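Local atomic coordinates of mandelate racemase/muconate lactonizing enzyme family protein (Roseovarius sp. TM1035, PDB entry 3T9P), a protein that probably catalyses abstraction of a proton next to a substrate carboxylate in a metal-dependent isomerisation or related reaction, as in mandelate racemase and muconate lactonizing enzyme. Residues A[45-50]-A[112-117]; A[23-28]-A[39-44]; A[214-219]-A[246-251]; A[240-245]-A[272-277]. All coordinates share one frame; numbering follows the deposited sequence.

Contact 1. Residues A[45-50]-A[112-117]; sequences SGAQGW and WDMRGK
Strand 48-50 runs across helix 112-117 at 132°, and the axes close to 6.0 Å where G49 meets M114, their CA atoms 3.9 Å apart. Glycine suits this point because a CB on G49 would point at the helix and run into M114 N. With CG turned opposite its backbone N (chi1 -171°), D113 lays its carboxylate against the strand, and W50 N donates to D113 OD2 at 2.9 Å in a nearly straight bond. This donor comes from the anti side, while K117 NZ takes the syn lone pair of OD2 at 2.6 Å as a salt bridge. The sheet and helix belong to the N-terminal domain of the enolase superfamily, in which an antiparallel sheet packs on helices. The second oxygen, D113 OD1, accepts from W369 N. With an alanine here, W50 N and the K117 ammonium would probably lose their shared acceptor, W369 N would lose its own, and the lysine chain would be freer to swing. Toward A47, M114 turns at chi2 (-77°) and brings SD within 4.1 Å of A47 CB. Q48 O touches M114 CA at 3.6 Å in a CA-H...O contact, and a water donates to both Q48 O and M114 O.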
loop_
_atom_site.group_PDB
_atom_site.type_symbol
_atom_site.label_atom_id
_atom_site.label_comp_id
_atom_site.label_asym_id
_atom_site.label_seq_id
_atom_site.Cartn_x
_atom_site.Cartn_y
_atom_site.Cartn_z
ATOM N N SER A 45 21.317 16.988 -20.108
ATOM C CA SER A 45 22.166 16.774 -21.260
ATOM C C SER A 45 21.407 16.384 -22.537
ATOM O O SER A 45 22.022 16.185 -23.539
ATOM C CB SER A 45 23.207 15.693 -20.956
ATOM O OG SER A 45 22.741 14.420 -21.315
ATOM N N GLY A 46 20.100 16.207 -22.458
ATOM C CA GLY A 46 19.308 15.527 -23.485
ATOM C C GLY A 46 19.344 13.986 -23.572
ATOM O O GLY A 46 18.656 13.416 -24.433
ATOM N N ALA A 47 20.127 13.311 -22.724
ATOM C CA ALA A 47 20.151 11.827 -22.741
ATOM C C ALA A 47 18.736 11.280 -22.411
ATOM O O ALA A 47 18.072 11.821 -21.520
ATOM C CB ALA A 47 21.202 11.245 -21.782
ATOM N N GLN A 48 18.293 10.229 -23.118
ATOM C CA GLN A 48 16.970 9.650 -22.878
ATOM C C GLN A 48 16.979 8.165 -22.529
ATOM O O GLN A 48 17.917 7.398 -22.838
ATOM C CB GLN A 48 16.016 9.872 -24.058
ATOM C CG GLN A 48 15.537 11.314 -24.031
ATOM C CD GLN A 48 14.715 11.671 -25.252
ATOM O OE1 GLN A 48 14.937 11.161 -26.340
ATOM N NE2 GLN A 48 13.786 12.564 -25.074
ATOM N N GLY A 49 15.876 7.764 -21.886
ATOM C CA GLY A 49 15.620 6.318 -21.657
ATOM C C GLY A 49 14.148 6.106 -21.423
ATOM O O GLY A 49 13.393 7.029 -21.116
ATOM N N TRP A 50 13.776 4.847 -21.572
ATOM C CA TRP A 50 12.416 4.361 -21.502
ATOM C C TRP A 50 12.264 3.305 -20.438
ATOM O O TRP A 50 13.063 2.358 -20.382
ATOM C CB TRP A 50 12.043 3.666 -22.831
ATOM C CG TRP A 50 11.767 4.661 -23.945
ATOM C CD1 TRP A 50 12.660 5.101 -24.972
ATOM C CD2 TRP A 50 10.526 5.317 -24.183
ATOM N NE1 TRP A 50 11.983 5.983 -25.802
ATOM C CE2 TRP A 50 10.685 6.133 -25.334
ATOM C CE3 TRP A 50 9.259 5.284 -23.537
ATOM C CZ2 TRP A 50 9.619 6.888 -25.851
ATOM C CZ3 TRP A 50 8.236 6.030 -24.055
ATOM C CH2 TRP A 50 8.418 6.834 -25.187
ATOM N N TRP A 112 17.459 3.342 -15.453
ATOM C CA TRP A 112 18.439 2.278 -15.827
ATOM C C TRP A 112 18.642 2.260 -17.348
ATOM O O TRP A 112 19.744 2.047 -17.808
ATOM C CB TRP A 112 17.969 0.878 -15.304
ATOM C CG TRP A 112 18.089 0.791 -13.785
ATOM C CD1 TRP A 112 17.054 0.761 -12.836
ATOM C CD2 TRP A 112 19.300 0.695 -13.072
ATOM N NE1 TRP A 112 17.578 0.629 -11.580
ATOM C CE2 TRP A 112 18.966 0.637 -11.684
ATOM C CE3 TRP A 112 20.669 0.659 -13.469
ATOM C CZ2 TRP A 112 19.954 0.551 -10.687
ATOM C CZ3 TRP A 112 21.667 0.631 -12.460
ATOM C CH2 TRP A 112 21.296 0.571 -11.086
ATOM N N ASP A 113 17.570 2.360 -18.109
ATOM C CA ASP A 113 17.674 2.302 -19.582
ATOM C C ASP A 113 18.476 3.517 -20.067
ATOM O O ASP A 113 19.308 3.394 -20.937
ATOM C CB ASP A 113 16.266 2.373 -20.222
ATOM C CG ASP A 113 16.302 2.094 -21.792
ATOM O OD1 ASP A 113 16.826 0.994 -22.187
ATOM O OD2 ASP A 113 15.799 3.013 -22.581
ATOM N N MET A 114 18.218 4.660 -19.478
ATOM C CA MET A 114 18.967 5.891 -19.776
ATOM C C MET A 114 20.454 5.691 -19.562
ATOM O O MET A 114 21.265 5.941 -20.498
ATOM C CB MET A 114 18.389 7.118 -18.997
ATOM C CG MET A 114 19.040 8.515 -19.408
ATOM S SD MET A 114 20.696 8.695 -18.650
ATOM C CE MET A 114 20.229 8.806 -16.905
ATOM N N ARG A 115 20.849 5.245 -18.360
ATOM C CA ARG A 115 22.263 5.021 -18.043
ATOM C C ARG A 115 22.865 3.932 -18.919
ATOM O O ARG A 115 23.956 4.076 -19.402
ATOM C CB ARG A 115 22.418 4.636 -16.559
ATOM C CG ARG A 115 23.863 4.461 -16.143
ATOM C CD ARG A 115 23.933 4.282 -14.650
ATOM N NE ARG A 115 25.281 3.843 -14.360
ATOM C CZ ARG A 115 25.656 3.242 -13.246
ATOM N NH1 ARG A 115 24.769 2.954 -12.289
ATOM N NH2 ARG A 115 26.919 2.870 -13.118
ATOM N N GLY A 116 22.108 2.899 -19.228
ATOM C CA GLY A 116 22.564 1.839 -20.126
ATOM C C GLY A 116 22.912 2.344 -21.537
ATOM O O GLY A 116 24.025 2.037 -22.049
ATOM N N LYS A 117 22.019 3.146 -22.132
ATOM C CA LYS A 117 22.274 3.802 -23.451
ATOM C C LYS A 117 23.405 4.804 -23.418
ATOM O O LYS A 117 24.171 4.919 -24.361
ATOM C CB LYS A 117 20.981 4.453 -23.922
ATOM C CG LYS A 117 20.021 3.297 -24.418
ATOM C CD LYS A 117 18.546 3.855 -24.493
ATOM C CE LYS A 117 17.646 2.832 -25.159
ATOM N NZ LYS A 117 16.233 3.191 -25.140
HETATM O O HOH W 1 20.779 7.662 -22.591
#

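Contact 2. Residues A[23-28]-A[39-44]; sequences MRIARL and VRVTTD
The beta hairpin of strands 25-32 and 37-43 is interrupted by a classic bulge, in which A26 and R27 together face T42. T42 O accepts from both amides, from A26 N at 2.9 Å and from R27 N at 3.2 Å, each donor lying in the carbonyl plane, and T42 N returns a straight bond to R27 O at 3.1 Å. The extra residue sits at A26, whose backbone takes helical angles (-102°/-32°); its CB lies 3.4 Å from T42 O, and alanine adds nothing beyond it at this tight spot. Beyond the bulge D44 clasps the other strand: its N donates to R24 O, and its OD1 accepts R24 N at 3.1 Å from above the carboxylate plane. The second bond is possible because CG stands between the backbone N and carbonyl carbon of D44 (chi1 50°), which folds the short acid back over R24. M23 SD lies 3.6 Å from T43 OG1, which hydrogen-bonds S45 OG, the two side chains crossing at a slant. Aliphatic residues suit the face of L28 and V41, which helix 98-119 covers: the two side chains run side by side, and L28 CD2 presses on V41 CG2 at 3.5 Å, tighter than usual, while I25 CG2 meets the same methyl at 3.9 Å. On the reverse face R27 CB packs on T42 CB, and their polar ends go outside the pair, R27 to E387 and T42 to Q48. This hairpin, one face against helices, is part of the antiparallel sheet of the N-terminal domain in this family.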
loop_
_atom_site.group_PDB
_atom_site.type_symbol
_atom_site.label_atom_id
_atom_site.label_comp_id
_atom_site.label_asym_id
_atom_site.label_seq_id
_atom_site.Cartn_x
_atom_site.Cartn_y
_atom_site.Cartn_z
ATOM N N MET A 23 24.764 14.652 -14.302
ATOM C CA MET A 23 23.520 15.159 -14.959
ATOM C C MET A 23 22.253 14.998 -14.084
ATOM O O MET A 23 22.246 14.165 -13.163
ATOM C CB MET A 23 23.326 14.500 -16.330
ATOM C CG MET A 23 23.544 13.026 -16.380
ATOM S SD MET A 23 23.208 12.394 -18.071
ATOM C CE MET A 23 24.358 13.310 -19.039
ATOM N N ARG A 24 21.234 15.770 -14.405
ATOM C CA ARG A 24 20.076 15.934 -13.537
ATOM C C ARG A 24 18.891 15.555 -14.369
ATOM O O ARG A 24 18.889 15.782 -15.574
ATOM C CB ARG A 24 19.902 17.427 -13.102
ATOM C CG ARG A 24 21.056 18.100 -12.221
ATOM C CD ARG A 24 21.767 17.199 -11.177
ATOM N NE ARG A 24 21.124 17.279 -9.871
ATOM C CZ ARG A 24 21.621 16.848 -8.694
ATOM N NH1 ARG A 24 22.837 16.253 -8.585
ATOM N NH2 ARG A 24 20.862 17.011 -7.589
ATOM N N ILE A 25 17.811 15.081 -13.728
ATOM C CA ILE A 25 16.554 14.816 -14.460
ATOM C C ILE A 25 15.834 16.132 -14.920
ATOM O O ILE A 25 15.431 16.966 -14.077
ATOM C CB ILE A 25 15.516 13.911 -13.594
ATOM C CG1 ILE A 25 16.231 12.640 -13.223
ATOM C CG2 ILE A 25 14.190 13.684 -14.415
ATOM C CD1 ILE A 25 15.579 11.741 -12.165
ATOM N N ALA A 26 15.554 16.233 -16.205
ATOM C CA ALA A 26 14.843 17.379 -16.746
ATOM C C ALA A 26 13.373 17.218 -17.071
ATOM O O ALA A 26 12.628 18.123 -16.927
ATOM C CB ALA A 26 15.566 17.930 -17.942
ATOM N N ARG A 27 12.951 16.076 -17.466
ATOM C CA ARG A 27 11.653 15.806 -18.032
ATOM C C ARG A 27 11.240 14.348 -17.812
ATOM O O ARG A 27 12.060 13.451 -17.848
ATOM C CB ARG A 27 11.641 16.133 -19.526
ATOM C CG ARG A 27 10.294 15.923 -20.197
ATOM C CD ARG A 27 10.213 16.470 -21.613
ATOM N NE ARG A 27 10.316 17.926 -21.644
ATOM C CZ ARG A 27 11.381 18.588 -22.069
ATOM N NH1 ARG A 27 12.446 17.927 -22.505
ATOM N NH2 ARG A 27 11.388 19.916 -22.062
ATOM N N LEU A 28 10.012 14.154 -17.503
ATOM C CA LEU A 28 9.430 12.837 -17.341
ATOM C C LEU A 28 8.096 12.807 -18.054
ATOM O O LEU A 28 7.261 13.571 -17.748
ATOM C CB LEU A 28 9.283 12.439 -15.866
ATOM C CG LEU A 28 10.569 12.102 -15.102
ATOM C CD1 LEU A 28 10.437 12.168 -13.658
ATOM C CD2 LEU A 28 11.242 10.818 -15.480
ATOM N N VAL A 39 7.299 5.199 -19.627
ATOM C CA VAL A 39 7.852 6.418 -19.113
ATOM C C VAL A 39 9.117 6.719 -19.949
ATOM O O VAL A 39 9.985 5.831 -20.160
ATOM C CB VAL A 39 8.263 6.280 -17.592
ATOM C CG1 VAL A 39 9.066 7.592 -17.116
ATOM C CG2 VAL A 39 6.958 6.079 -16.675
ATOM N N ARG A 40 9.214 7.949 -20.404
ATOM C CA ARG A 40 10.410 8.482 -21.019
ATOM C C ARG A 40 11.014 9.580 -20.131
ATOM O O ARG A 40 10.383 10.527 -19.794
ATOM C CB ARG A 40 10.204 8.973 -22.467
ATOM C CG ARG A 40 11.466 9.512 -23.072
ATOM C CD ARG A 40 11.407 9.853 -24.558
ATOM N NE ARG A 40 10.443 10.878 -24.851
ATOM C CZ ARG A 40 9.863 11.051 -26.013
ATOM N NH1 ARG A 40 10.200 10.303 -27.040
ATOM N NH2 ARG A 40 8.957 11.958 -26.147
ATOM N N VAL A 41 12.263 9.403 -19.807
ATOM C CA VAL A 41 13.050 10.323 -19.018
ATOM C C VAL A 41 14.052 11.032 -19.936
ATOM O O VAL A 41 14.633 10.432 -20.784
ATOM C CB VAL A 41 13.819 9.658 -17.866
ATOM C CG1 VAL A 41 14.848 8.732 -18.368
ATOM C CG2 VAL A 41 14.425 10.669 -16.910
ATOM N N THR A 42 14.172 12.333 -19.750
ATOM C CA THR A 42 15.180 13.171 -20.394
ATOM C C THR A 42 16.044 13.934 -19.389
ATOM O O THR A 42 15.525 14.561 -18.522
ATOM C CB THR A 42 14.533 14.168 -21.362
ATOM O OG1 THR A 42 13.661 13.504 -22.240
ATOM C CG2 THR A 42 15.581 14.903 -22.169
ATOM N N THR A 43 17.358 13.845 -19.513
ATOM C CA THR A 43 18.279 14.545 -18.635
ATOM C C THR A 43 18.548 15.953 -19.150
ATOM O O THR A 43 18.185 16.259 -20.235
ATOM C CB THR A 43 19.641 13.841 -18.436
ATOM O OG1 THR A 43 20.398 13.930 -19.638
ATOM C CG2 THR A 43 19.457 12.403 -18.032
ATOM N N ASP A 44 19.241 16.753 -18.354
ATOM C CA ASP A 44 19.644 18.104 -18.734
ATOM C C ASP A 44 20.581 18.068 -19.941
ATOM O O ASP A 44 20.637 18.989 -20.659
ATOM C CB ASP A 44 20.178 18.976 -17.605
ATOM C CG ASP A 44 21.236 18.327 -16.779
ATOM O OD1 ASP A 44 21.765 17.269 -17.078
ATOM O OD2 ASP A 44 21.524 18.887 -15.756
#

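Contact 3. Residues A[214-219]-A[246-251]; sequences RAIEVG and RAALLL
L249 holds CG opposite its carbonyl carbon (chi1 -63°) and extends through chi2, a shape that drives its two methyls onto the backbone of helix 212-224. L249 CD1 stops 3.7 Å from G219 CA, and CD2 reaches I216 O at 4.0 Å, near the G219 carbonyl carbon as well. The forked tip thus lies mostly on backbone, with I216 CG2 beside CD2, which is possible because G219 is glycine: a CB there would point straight at L249 CD1 and clash with it. I216 also turns CG1 away from its carbonyl carbon, and its CD1 meets A248 CB at 3.5 Å. The beta-branched chain of I216 spans the distance to A248, whose single methyl is enough to meet CD1, with the alanine at the more exposed border and the leucine buried. L251 adds a lighter touch, CD2 lying 4.1 Å from G219 O. No hydrogen bond crosses the interface; leucine and isoleucine carbons pack on methyls and on backbone, carbonyl oxygens included. L249 is also where helix 239-248 gives up its helical backbone, and its side chain points at the neighbouring helix just as the chain leaves its own. Within the alpha/beta barrel, helices 212-224 and 239-248 lie next to each other on the outer layer, and both L249 and L251 continue inward onto F230 of strand 229-231, just before the chain enters strand 252-255.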
loop_
_atom_site.group_PDB
_atom_site.type_symbol
_atom_site.label_atom_id
_atom_site.label_comp_id
_atom_site.label_asym_id
_atom_site.label_seq_id
_atom_site.Cartn_x
_atom_site.Cartn_y
_atom_site.Cartn_z
ATOM N N ARG A 214 -5.695 -27.735 4.398
ATOM C CA ARG A 214 -5.959 -28.113 3.020
ATOM C C ARG A 214 -4.716 -27.981 2.058
ATOM O O ARG A 214 -4.556 -28.787 1.095
ATOM C CB ARG A 214 -7.149 -27.297 2.523
ATOM C CG ARG A 214 -7.694 -27.654 1.196
ATOM C CD ARG A 214 -8.675 -28.936 1.130
ATOM N NE ARG A 214 -8.861 -29.135 -0.319
ATOM C CZ ARG A 214 -8.417 -30.178 -0.978
ATOM N NH1 ARG A 214 -7.813 -31.154 -0.284
ATOM N NH2 ARG A 214 -8.608 -30.247 -2.301
ATOM N N ALA A 215 -3.911 -26.929 2.280
ATOM C CA ALA A 215 -2.734 -26.685 1.373
ATOM C C ALA A 215 -1.735 -27.878 1.571
ATOM O O ALA A 215 -1.055 -28.321 0.610
ATOM C CB ALA A 215 -2.035 -25.364 1.754
ATOM N N ILE A 216 -1.698 -28.386 2.820
ATOM C CA ILE A 216 -0.826 -29.577 3.117
ATOM C C ILE A 216 -1.408 -30.805 2.428
ATOM O O ILE A 216 -0.685 -31.532 1.738
ATOM C CB ILE A 216 -0.543 -29.727 4.646
ATOM C CG1 ILE A 216 0.288 -28.533 5.148
ATOM C CG2 ILE A 216 0.214 -31.110 4.998
ATOM C CD1 ILE A 216 0.426 -28.321 6.721
ATOM N N GLU A 217 -2.713 -31.003 2.519
ATOM C CA GLU A 217 -3.343 -32.057 1.701
ATOM C C GLU A 217 -2.989 -31.956 0.232
ATOM O O GLU A 217 -2.536 -32.933 -0.403
ATOM C CB GLU A 217 -4.871 -32.082 1.844
ATOM C CG GLU A 217 -5.427 -32.620 3.160
ATOM C CD GLU A 217 -6.964 -32.318 3.351
ATOM O OE1 GLU A 217 -7.763 -32.193 2.377
ATOM O OE2 GLU A 217 -7.360 -32.203 4.539
ATOM N N VAL A 218 -3.198 -30.785 -0.363
ATOM C CA VAL A 218 -3.038 -30.660 -1.779
ATOM C C VAL A 218 -1.535 -30.881 -2.035
ATOM O O VAL A 218 -1.132 -31.457 -3.030
ATOM C CB VAL A 218 -3.561 -29.217 -2.282
ATOM C CG1 VAL A 218 -2.918 -28.810 -3.660
ATOM C CG2 VAL A 218 -5.148 -29.149 -2.320
ATOM N N GLY A 219 -0.733 -30.357 -1.111
ATOM C CA GLY A 219 0.774 -30.384 -1.283
ATOM C C GLY A 219 1.317 -31.849 -1.283
ATOM O O GLY A 219 2.240 -32.162 -1.995
ATOM N N ARG A 246 5.064 -24.601 4.569
ATOM C CA ARG A 246 6.478 -24.755 4.308
ATOM C C ARG A 246 7.139 -25.752 5.312
ATOM O O ARG A 246 8.013 -26.604 4.928
ATOM C CB ARG A 246 7.212 -23.452 4.507
ATOM C CG ARG A 246 8.685 -23.574 4.040
ATOM C CD ARG A 246 9.537 -22.556 4.848
ATOM N NE ARG A 246 10.889 -22.552 4.400
ATOM C CZ ARG A 246 11.871 -21.889 4.993
ATOM N NH1 ARG A 246 11.627 -21.117 6.045
ATOM N NH2 ARG A 246 13.105 -22.003 4.538
ATOM N N ALA A 247 6.713 -25.660 6.566
ATOM C CA ALA A 247 7.272 -26.630 7.559
ATOM C C ALA A 247 6.874 -28.115 7.337
ATOM O O ALA A 247 7.683 -29.049 7.530
ATOM C CB ALA A 247 6.968 -26.164 9.000
ATOM N N ALA A 248 5.683 -28.351 6.853
ATOM C CA ALA A 248 5.190 -29.692 6.635
ATOM C C ALA A 248 5.543 -30.295 5.263
ATOM O O ALA A 248 5.531 -31.529 5.116
ATOM C CB ALA A 248 3.663 -29.751 6.894
ATOM N N LEU A 249 5.919 -29.494 4.264
ATOM C CA LEU A 249 6.147 -30.101 2.936
ATOM C C LEU A 249 7.584 -30.141 2.632
ATOM O O LEU A 249 8.415 -29.293 3.132
ATOM C CB LEU A 249 5.425 -29.294 1.809
ATOM C CG LEU A 249 3.883 -29.289 1.991
ATOM C CD1 LEU A 249 3.182 -28.529 0.800
ATOM C CD2 LEU A 249 3.179 -30.697 1.965
ATOM N N LEU A 250 7.930 -31.109 1.793
ATOM C CA LEU A 250 9.288 -31.171 1.387
ATOM C C LEU A 250 9.473 -30.365 0.188
ATOM O O LEU A 250 10.619 -30.073 -0.122
ATOM C CB LEU A 250 9.700 -32.646 1.064
ATOM C CG LEU A 250 9.674 -33.446 2.356
ATOM C CD1 LEU A 250 9.873 -34.841 1.906
ATOM C CD2 LEU A 250 10.742 -33.100 3.281
ATOM N N LEU A 251 8.401 -30.115 -0.614
ATOM C CA LEU A 251 8.641 -29.316 -1.835
ATOM C C LEU A 251 8.932 -27.869 -1.360
ATOM O O LEU A 251 8.842 -27.594 -0.198
ATOM C CB LEU A 251 7.480 -29.417 -2.861
ATOM C CG LEU A 251 6.090 -29.270 -2.240
ATOM C CD1 LEU A 251 5.920 -27.898 -1.587
ATOM C CD2 LEU A 251 4.991 -29.441 -3.349
#

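Contact 4. Residues A[240-245]-A[272-277]; sequences DQTAAV and GAVDIV
T242 projects from helix 240-245 toward the A273-V274 backbone, and its side chain can be followed atom by atom. CB lies 4.2 Å from A273 CB, a loose methyl-to-methine touch. At the branch the two arms part. A chi1 of -51° sets OG1 beside the backbone N and anti to the carbonyl carbon, which leaves CG2 anti to the N; CG2 reaches A273 O at 3.4 Å, and V274 CG1 stands a little farther away at 4.3 Å. OG1 turns back along its own helix and makes a weak hydrogen bond to E238 O. Threonine suits the place because its methyl can face the neighbouring chain while its hydroxyl finds an acceptor within the helix. A273 O, buried here and with no hydrogen-bonding partner in the model, meets the CG2 methyl of T242.

One residue on, the small side chains let the backbones come together: the CA atoms of A243 and A273 are 3.9 Å apart, and A243 CB rests 3.8 Å from G272 O. A water donates to A243 O at 2.8 Å and also to G272 O, joining two carbonyls that could not bond each other directly. G272 has positive phi (57°) and closes helix 262-270 with a Schellman motif, a conformation that glycine adopts readily. The chain then turns inward through A273 and V274 to strand 276-277. Such packing of an outer-layer helix against the turn leading into the next strand is part of the alpha/beta barrel of enolase-superfamily enzymes.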
loop_
_atom_site.group_PDB
_atom_site.type_symbol
_atom_site.label_atom_id
_atom_site.label_comp_id
_atom_site.label_asym_id
_atom_site.label_seq_id
_atom_site.Cartn_x
_atom_site.Cartn_y
_atom_site.Cartn_z
ATOM N N ASP A 240 2.029 -16.814 8.956
ATOM C CA ASP A 240 2.147 -18.023 9.819
ATOM C C ASP A 240 1.462 -19.212 9.174
ATOM O O ASP A 240 1.887 -20.341 9.386
ATOM C CB ASP A 240 1.514 -17.793 11.189
ATOM C CG ASP A 240 2.373 -16.944 12.089
ATOM O OD1 ASP A 240 3.559 -16.761 11.796
ATOM O OD2 ASP A 240 1.879 -16.401 13.087
ATOM N N GLN A 241 0.419 -18.994 8.401
ATOM C CA GLN A 241 -0.195 -20.071 7.669
ATOM C C GLN A 241 0.760 -20.645 6.606
ATOM O O GLN A 241 0.944 -21.827 6.498
ATOM C CB GLN A 241 -1.490 -19.594 7.010
ATOM C CG GLN A 241 -2.609 -19.277 7.963
ATOM C CD GLN A 241 -3.908 -18.853 7.288
ATOM O OE1 GLN A 241 -4.134 -19.140 6.169
ATOM N NE2 GLN A 241 -4.745 -18.184 8.004
ATOM N N THR A 242 1.381 -19.755 5.858
ATOM C CA THR A 242 2.310 -20.154 4.827
ATOM C C THR A 242 3.493 -20.898 5.476
ATOM O O THR A 242 3.917 -21.885 4.995
ATOM C CB THR A 242 2.806 -18.946 4.013
ATOM O OG1 THR A 242 1.695 -18.208 3.590
ATOM C CG2 THR A 242 3.623 -19.363 2.799
ATOM N N ALA A 243 3.965 -20.400 6.599
ATOM C CA ALA A 243 5.078 -21.018 7.289
ATOM C C ALA A 243 4.712 -22.434 7.722
ATOM O O ALA A 243 5.490 -23.299 7.627
ATOM C CB ALA A 243 5.492 -20.213 8.433
ATOM N N ALA A 244 3.510 -22.635 8.196
ATOM C CA ALA A 244 3.014 -24.006 8.533
ATOM C C ALA A 244 3.073 -24.979 7.370
ATOM O O ALA A 244 3.474 -26.163 7.547
ATOM C CB ALA A 244 1.550 -23.987 9.150
ATOM N N VAL A 245 2.721 -24.508 6.173
ATOM C CA VAL A 245 2.770 -25.320 4.981
ATOM C C VAL A 245 4.224 -25.631 4.596
ATOM O O VAL A 245 4.513 -26.782 4.198
ATOM C CB VAL A 245 2.057 -24.571 3.741
ATOM C CG1 VAL A 245 2.139 -25.387 2.475
ATOM C CG2 VAL A 245 0.551 -24.288 4.085
ATOM N N GLY A 272 9.850 -17.303 8.642
ATOM C CA GLY A 272 10.259 -18.408 7.815
ATOM C C GLY A 272 9.138 -18.921 6.947
ATOM O O GLY A 272 8.919 -20.077 6.887
ATOM N N ALA A 273 8.391 -18.017 6.348
ATOM C CA ALA A 273 7.271 -18.372 5.508
ATOM C C ALA A 273 7.572 -19.161 4.214
ATOM O O ALA A 273 6.824 -19.999 3.837
ATOM C CB ALA A 273 6.395 -17.188 5.221
ATOM N N VAL A 274 8.659 -18.832 3.554
ATOM C CA VAL A 274 8.950 -19.386 2.268
ATOM C C VAL A 274 10.347 -19.979 2.096
ATOM O O VAL A 274 11.272 -19.539 2.695
ATOM C CB VAL A 274 8.728 -18.319 1.199
ATOM C CG1 VAL A 274 7.300 -17.804 1.253
ATOM C CG2 VAL A 274 9.676 -17.190 1.403
ATOM N N ASP A 275 10.455 -20.966 1.238
ATOM C CA ASP A 275 11.735 -21.453 0.774
ATOM C C ASP A 275 12.347 -20.597 -0.379
ATOM O O ASP A 275 13.606 -20.590 -0.608
ATOM C CB ASP A 275 11.492 -22.815 0.218
ATOM C CG ASP A 275 11.078 -23.785 1.269
ATOM O OD1 ASP A 275 11.863 -23.981 2.215
ATOM O OD2 ASP A 275 10.012 -24.417 1.124
ATOM N N ILE A 276 11.464 -19.898 -1.153
ATOM C CA ILE A 276 11.893 -19.159 -2.378
ATOM C C ILE A 276 11.127 -17.821 -2.441
ATOM O O ILE A 276 9.922 -17.829 -2.218
ATOM C CB ILE A 276 11.537 -19.927 -3.647
ATOM C CG1 ILE A 276 12.260 -21.299 -3.719
ATOM C CG2 ILE A 276 11.768 -19.057 -4.882
ATOM C CD1 ILE A 276 11.848 -22.203 -4.806
ATOM N N VAL A 277 11.827 -16.690 -2.613
ATOM C CA VAL A 277 11.143 -15.344 -2.577
ATOM C C VAL A 277 10.871 -14.947 -4.037
ATOM O O VAL A 277 11.668 -15.295 -4.899
ATOM C CB VAL A 277 11.962 -14.189 -1.881
ATOM C CG1 VAL A 277 12.224 -14.563 -0.317
ATOM C CG2 VAL A 277 13.218 -13.916 -2.578
HETATM O O HOH W 2 8.235 -22.726 8.040
#

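How the contacts relate
The four contacts form two pairs at opposite sides of the chain's centre. Contacts 1 and 2 share the N-terminal sheet, their centres about 8 Å apart: G49 O probably accepts from V41 N at 2.9 Å, joining strands 48-52 and 37-43. Contacts 3 and 4, centres about 10 Å apart, both use helix 239-248. R246 ties them, its NE forming a salt bridge to D275 OD1 at 2.8 Å. Between the pairs, contacts 1 and 4 have centres about 39 Å apart. In this family the active site normally lies at the C-terminal ends of the barrel strands, under the N-terminal domain; the helix-to-strand turns of contacts 3 and 4 precede strands, consistent with the barrel's other end.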